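Long-range contact in uncharacterized protein DUF1234 (Pectobacterium atrosepticum SCRI1043, PDB 3BDV), which has the alpha/beta-hydrolase fold and is probably a serine hydrolase of unestablished substrate, with calcium bound in the crystal: residues R10-M20 against L180-N190. Numbering follows the deposited sequence.
Sequences RLTEVSQQLTM and LAEFSEILIPN. With EDO (1,2-ethanediol), chain H; EDO (1,2-ethanediol), chain G.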
loop_
_atom_site.group_PDB
_atom_site.type_symbol
_atom_site.label_atom_id
_atom_site.label_comp_id
_atom_site.label_asym_id
_atom_site.label_seq_id
_atom_site.Cartn_x
_atom_site.Cartn_y
_atom_site.Cartn_z
ATOM N N ARG A 10 16.075 -10.899 -1.365
ATOM C CA ARG A 10 15.294 -10.905 -0.131
ATOM C C ARG A 10 13.818 -10.931 -0.457
ATOM O O ARG A 10 13.080 -11.714 0.130
ATOM C CB ARG A 10 15.631 -9.694 0.735
ATOM C CG ARG A 10 16.975 -9.836 1.457
ATOM C CD ARG A 10 17.373 -8.564 2.153
ATOM N NE ARG A 10 16.576 -8.298 3.356
ATOM C CZ ARG A 10 16.771 -7.214 4.104
ATOM N NH1 ARG A 10 17.685 -6.316 3.774
ATOM N NH2 ARG A 10 16.036 -6.970 5.151
ATOM N N LEU A 11 13.386 -10.134 -1.443
ATOM C CA LEU A 11 11.949 -10.106 -1.782
ATOM C C LEU A 11 11.485 -11.385 -2.468
ATOM O O LEU A 11 10.368 -11.849 -2.245
ATOM C CB LEU A 11 11.559 -8.860 -2.599
ATOM C CG LEU A 11 11.453 -7.611 -1.731
ATOM C CD1 LEU A 11 11.468 -6.337 -2.628
ATOM C CD2 LEU A 11 10.270 -7.652 -0.793
ATOM N N THR A 12 12.370 -11.988 -3.249
ATOM C CA THR A 12 12.077 -13.287 -3.860
ATOM C C THR A 12 11.840 -14.378 -2.784
ATOM O O THR A 12 10.879 -15.133 -2.862
ATOM C CB THR A 12 13.196 -13.674 -4.883
ATOM O OG1 THR A 12 13.179 -12.734 -5.967
ATOM C CG2 THR A 12 12.980 -15.097 -5.403
ATOM N N GLU A 13 12.646 -14.400 -1.727
ATOM C CA GLU A 13 12.381 -15.297 -0.587
ATOM C C GLU A 13 11.084 -15.012 0.154
ATOM O O GLU A 13 10.373 -15.939 0.578
ATOM C CB GLU A 13 13.510 -15.259 0.429
ATOM C CG GLU A 13 14.807 -15.831 -0.081
ATOM C CD GLU A 13 14.679 -17.302 -0.443
ATOM O OE1 GLU A 13 14.309 -18.094 0.449
ATOM O OE2 GLU A 13 14.921 -17.652 -1.621
ATOM N N VAL A 14 10.784 -13.735 0.374
ATOM C CA VAL A 14 9.522 -13.377 1.040
ATOM C C VAL A 14 8.339 -13.908 0.240
ATOM O O VAL A 14 7.387 -14.413 0.796
ATOM C CB VAL A 14 9.408 -11.850 1.220
ATOM C CG1 VAL A 14 7.979 -11.397 1.554
ATOM C CG2 VAL A 14 10.437 -11.357 2.300
ATOM N N SER A 15 8.427 -13.791 -1.080
ATOM C CA SER A 15 7.357 -14.227 -1.964
ATOM C C SER A 15 7.102 -15.733 -1.955
ATOM O O SER A 15 6.027 -16.184 -2.316
ATOM C CB SER A 15 7.630 -13.715 -3.373
ATOM O OG SER A 15 7.500 -12.305 -3.391
ATOM N N GLN A 16 8.054 -16.517 -1.494
ATOM C CA GLN A 16 7.808 -17.955 -1.310
ATOM C C GLN A 16 6.695 -18.231 -0.288
ATOM O O GLN A 16 6.136 -19.331 -0.277
ATOM C CB GLN A 16 9.057 -18.699 -0.828
ATOM C CG GLN A 16 10.345 -18.390 -1.555
ATOM C CD GLN A 16 10.431 -19.023 -2.912
ATOM O OE1 GLN A 16 9.526 -18.900 -3.737
ATOM N NE2 GLN A 16 11.545 -19.705 -3.161
ATOM N N GLN A 17 6.424 -17.266 0.600
ATOM C CA GLN A 17 5.471 -17.466 1.691
ATOM C C GLN A 17 4.384 -16.394 1.882
ATOM O O GLN A 17 3.402 -16.644 2.550
ATOM C CB GLN A 17 6.226 -17.598 2.995
ATOM C CG GLN A 17 7.092 -18.853 3.103
ATOM C CD GLN A 17 7.597 -19.037 4.524
ATOM O OE1 GLN A 17 6.809 -19.137 5.454
ATOM N NE2 GLN A 17 8.913 -19.062 4.699
ATOM N N LEU A 18 4.590 -15.196 1.340
ATOM C CA LEU A 18 3.622 -14.106 1.412
ATOM C C LEU A 18 3.337 -13.603 0.014
ATOM O O LEU A 18 4.217 -13.597 -0.820
ATOM C CB LEU A 18 4.172 -12.920 2.212
ATOM C CG LEU A 18 4.511 -13.206 3.666
ATOM C CD1 LEU A 18 5.178 -12.010 4.334
ATOM C CD2 LEU A 18 3.234 -13.643 4.432
ATOM N N THR A 19 2.115 -13.140 -0.204
ATOM C CA THR A 19 1.744 -12.610 -1.500
ATOM C C THR A 19 1.556 -11.110 -1.396
ATOM O O THR A 19 0.797 -10.642 -0.530
ATOM C CB THR A 19 0.428 -13.273 -1.960
ATOM O OG1 THR A 19 0.671 -14.662 -2.201
ATOM C CG2 THR A 19 -0.122 -12.639 -3.223
HETATM N N MSE A 20 2.235 -10.364 -2.248
HETATM C CA MSE A 20 2.027 -8.928 -2.307
HETATM C C MSE A 20 0.840 -8.640 -3.196
HETATM O O MSE A 20 0.777 -9.145 -4.310
HETATM C CB MSE A 20 3.218 -8.233 -2.935
HETATM C CG MSE A 20 4.537 -8.535 -2.311
HETATM SE SE MSE A 20 4.681 -8.289 -0.431
HETATM C CE MSE A 20 6.609 -8.290 -0.270
ATOM N N LEU A 180 9.933 -2.419 2.415
ATOM C CA LEU A 180 9.030 -3.517 2.309
ATOM C C LEU A 180 9.704 -4.844 2.669
ATOM O O LEU A 180 9.129 -5.688 3.311
ATOM C CB LEU A 180 8.515 -3.602 0.880
ATOM C CG LEU A 180 7.560 -4.763 0.553
ATOM C CD1 LEU A 180 6.300 -4.805 1.469
ATOM C CD2 LEU A 180 7.214 -4.711 -0.895
ATOM N N ALA A 181 10.927 -5.032 2.212
ATOM C CA ALA A 181 11.664 -6.231 2.516
ATOM C C ALA A 181 11.866 -6.399 4.019
ATOM O O ALA A 181 11.586 -7.454 4.583
ATOM C CB ALA A 181 13.043 -6.183 1.739
ATOM N N GLU A 182 12.294 -5.330 4.668
ATOM C CA GLU A 182 12.540 -5.283 6.102
ATOM C C GLU A 182 11.314 -5.679 6.901
ATOM O O GLU A 182 11.385 -6.501 7.826
ATOM C CB GLU A 182 13.009 -3.888 6.495
ATOM C CG GLU A 182 14.395 -3.547 5.900
ATOM C CD GLU A 182 14.810 -2.117 6.036
ATOM O OE1 GLU A 182 14.043 -1.363 6.634
ATOM O OE2 GLU A 182 15.895 -1.757 5.531
ATOM N N PHE A 183 10.200 -5.042 6.535
ATOM C CA PHE A 183 8.869 -5.218 7.160
ATOM C C PHE A 183 8.304 -6.586 6.926
ATOM O O PHE A 183 7.841 -7.234 7.859
ATOM C CB PHE A 183 7.971 -4.130 6.547
ATOM C CG PHE A 183 6.508 -4.196 6.918
ATOM C CD1 PHE A 183 6.099 -3.946 8.214
ATOM C CD2 PHE A 183 5.547 -4.400 5.945
ATOM C CE1 PHE A 183 4.738 -3.928 8.518
ATOM C CE2 PHE A 183 4.198 -4.404 6.234
ATOM C CZ PHE A 183 3.778 -4.179 7.483
ATOM N N SER A 184 8.294 -7.021 5.676
ATOM C CA SER A 184 7.736 -8.298 5.337
ATOM C C SER A 184 8.490 -9.470 5.895
ATOM O O SER A 184 7.868 -10.436 6.276
ATOM C CB SER A 184 7.534 -8.446 3.814
ATOM O OG SER A 184 8.780 -8.429 3.106
ATOM N N GLU A 185 9.819 -9.406 6.002
ATOM C CA GLU A 185 10.534 -10.578 6.535
ATOM C C GLU A 185 10.042 -10.971 7.919
ATOM O O GLU A 185 9.945 -12.169 8.216
ATOM C CB GLU A 185 12.037 -10.346 6.544
ATOM C CG GLU A 185 12.612 -10.382 5.166
ATOM C CD GLU A 185 14.060 -9.981 5.110
ATOM O OE1 GLU A 185 14.525 -9.391 6.085
ATOM O OE2 GLU A 185 14.719 -10.265 4.085
ATOM N N ILE A 186 9.686 -9.986 8.746
ATOM C CA ILE A 186 9.210 -10.282 10.110
ATOM C C ILE A 186 7.789 -10.816 10.080
ATOM O O ILE A 186 7.305 -11.288 11.081
ATOM C CB ILE A 186 9.356 -9.091 11.103
ATOM C CG1 ILE A 186 8.669 -7.836 10.639
ATOM C CG2 ILE A 186 10.857 -8.768 11.311
ATOM C CD1 ILE A 186 8.482 -6.807 11.734
ATOM N N LEU A 187 7.137 -10.791 8.937
ATOM C CA LEU A 187 5.812 -11.385 8.830
ATOM C C LEU A 187 5.812 -12.776 8.215
ATOM O O LEU A 187 4.747 -13.403 8.080
ATOM C CB LEU A 187 4.927 -10.453 7.995
ATOM C CG LEU A 187 4.794 -8.999 8.466
ATOM C CD1 LEU A 187 4.002 -8.154 7.489
ATOM C CD2 LEU A 187 4.232 -8.955 9.924
ATOM N N ILE A 188 6.965 -13.258 7.778
ATOM C CA ILE A 188 7.041 -14.581 7.140
ATOM C C ILE A 188 6.745 -15.647 8.206
ATOM O O ILE A 188 7.289 -15.565 9.288
ATOM C CB ILE A 188 8.424 -14.808 6.521
ATOM C CG1 ILE A 188 8.577 -13.936 5.285
ATOM C CG2 ILE A 188 8.621 -16.267 6.088
ATOM C CD1 ILE A 188 9.994 -13.919 4.756
ATOM N N PRO A 189 5.821 -16.583 7.934
ATOM C CA PRO A 189 5.505 -17.659 8.912
ATOM C C PRO A 189 6.670 -18.548 9.326
ATOM O O PRO A 189 6.795 -18.841 10.523
ATOM C CB PRO A 189 4.426 -18.485 8.202
ATOM C CG PRO A 189 3.781 -17.518 7.309
ATOM C CD PRO A 189 4.908 -16.637 6.786
ATOM N N ASN A 190 7.507 -18.956 8.359
ATOM C CA ASN A 190 8.652 -19.848 8.586
ATOM C C ASN A 190 9.945 -19.226 8.102
ATOM O O ASN A 190 10.322 -19.385 6.950
ATOM C CB ASN A 190 8.427 -21.159 7.854
ATOM C CG ASN A 190 7.180 -21.862 8.329
ATOM O OD1 ASN A 190 7.097 -22.215 9.511
ATOM N ND2 ASN A 190 6.221 -22.100 7.428
HETATM C C1 EDO H . 19.291 -5.142 0.835
HETATM O O1 EDO H . 19.645 -6.142 1.813
HETATM C C2 EDO H . 18.143 -4.209 1.244
HETATM O O2 EDO H . 18.613 -2.953 1.760
HETATM C C1 EDO G . 5.195 -10.516 13.476
HETATM O O1 EDO G . 4.989 -11.893 13.054
HETATM C C2 EDO G . 6.145 -10.433 14.675
HETATM O O2 EDO G . 7.397 -11.033 14.303
HETATM O O HOH W 1 14.174 -12.413 2.820
HETATM O O HOH W 2 17.455 -3.424 4.463
#
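Glu185 OE2 is gripped twice: Arg10 NE donates to it at 2.8 Å along a nearly straight N-H line, and a water that also donates to the carbonyl of Arg10 adds a second bond. Arg10 NH2 reaches Glu185 OE1 at 3.0 Å, completing a side-on, two-nitrogen salt bridge whose guanidinium and carboxylate planes lie 34° apart. A bend at chi3 swings the guanidinium over the methyl of Ala181, a residue small enough to fit beneath one face. Deeper in, Val14 offers its two methyls to Ser184 and Ile188, Val14 CG2 meeting Ile188 CD1 at 3.6 Å. Ser184 can sit in this greasy seam because its hydroxyl turns back onto the carbonyl of Leu180, in its own helix. Met20, a selenomethionine, meets Leu180 tip to tip, Met20 CE to Leu180 CD2 at 3.7 Å, and Leu18 lies crosswise over Leu187. Farther along the chain Gln17 clasps the backbone of Asn190 with both ends of its amide: Gln17 NE2 gives to Asn190 O at 2.7 Å, while Asn190 N meets an in-plane lone pair of Gln17 OE1. This ties the C-terminal tail to the segment leading into strand 19-23. Ser184 of helix 174-185 and Leu18 of the connection rest on Ile77 of strand 76-81. Helix 174-185 thus lies on the parallel sheet, and stretch 10-15 packs alongside 180-185, roughly parallel at 33°, the layered helix-on-sheet arrangement of the alpha/beta-hydrolase fold.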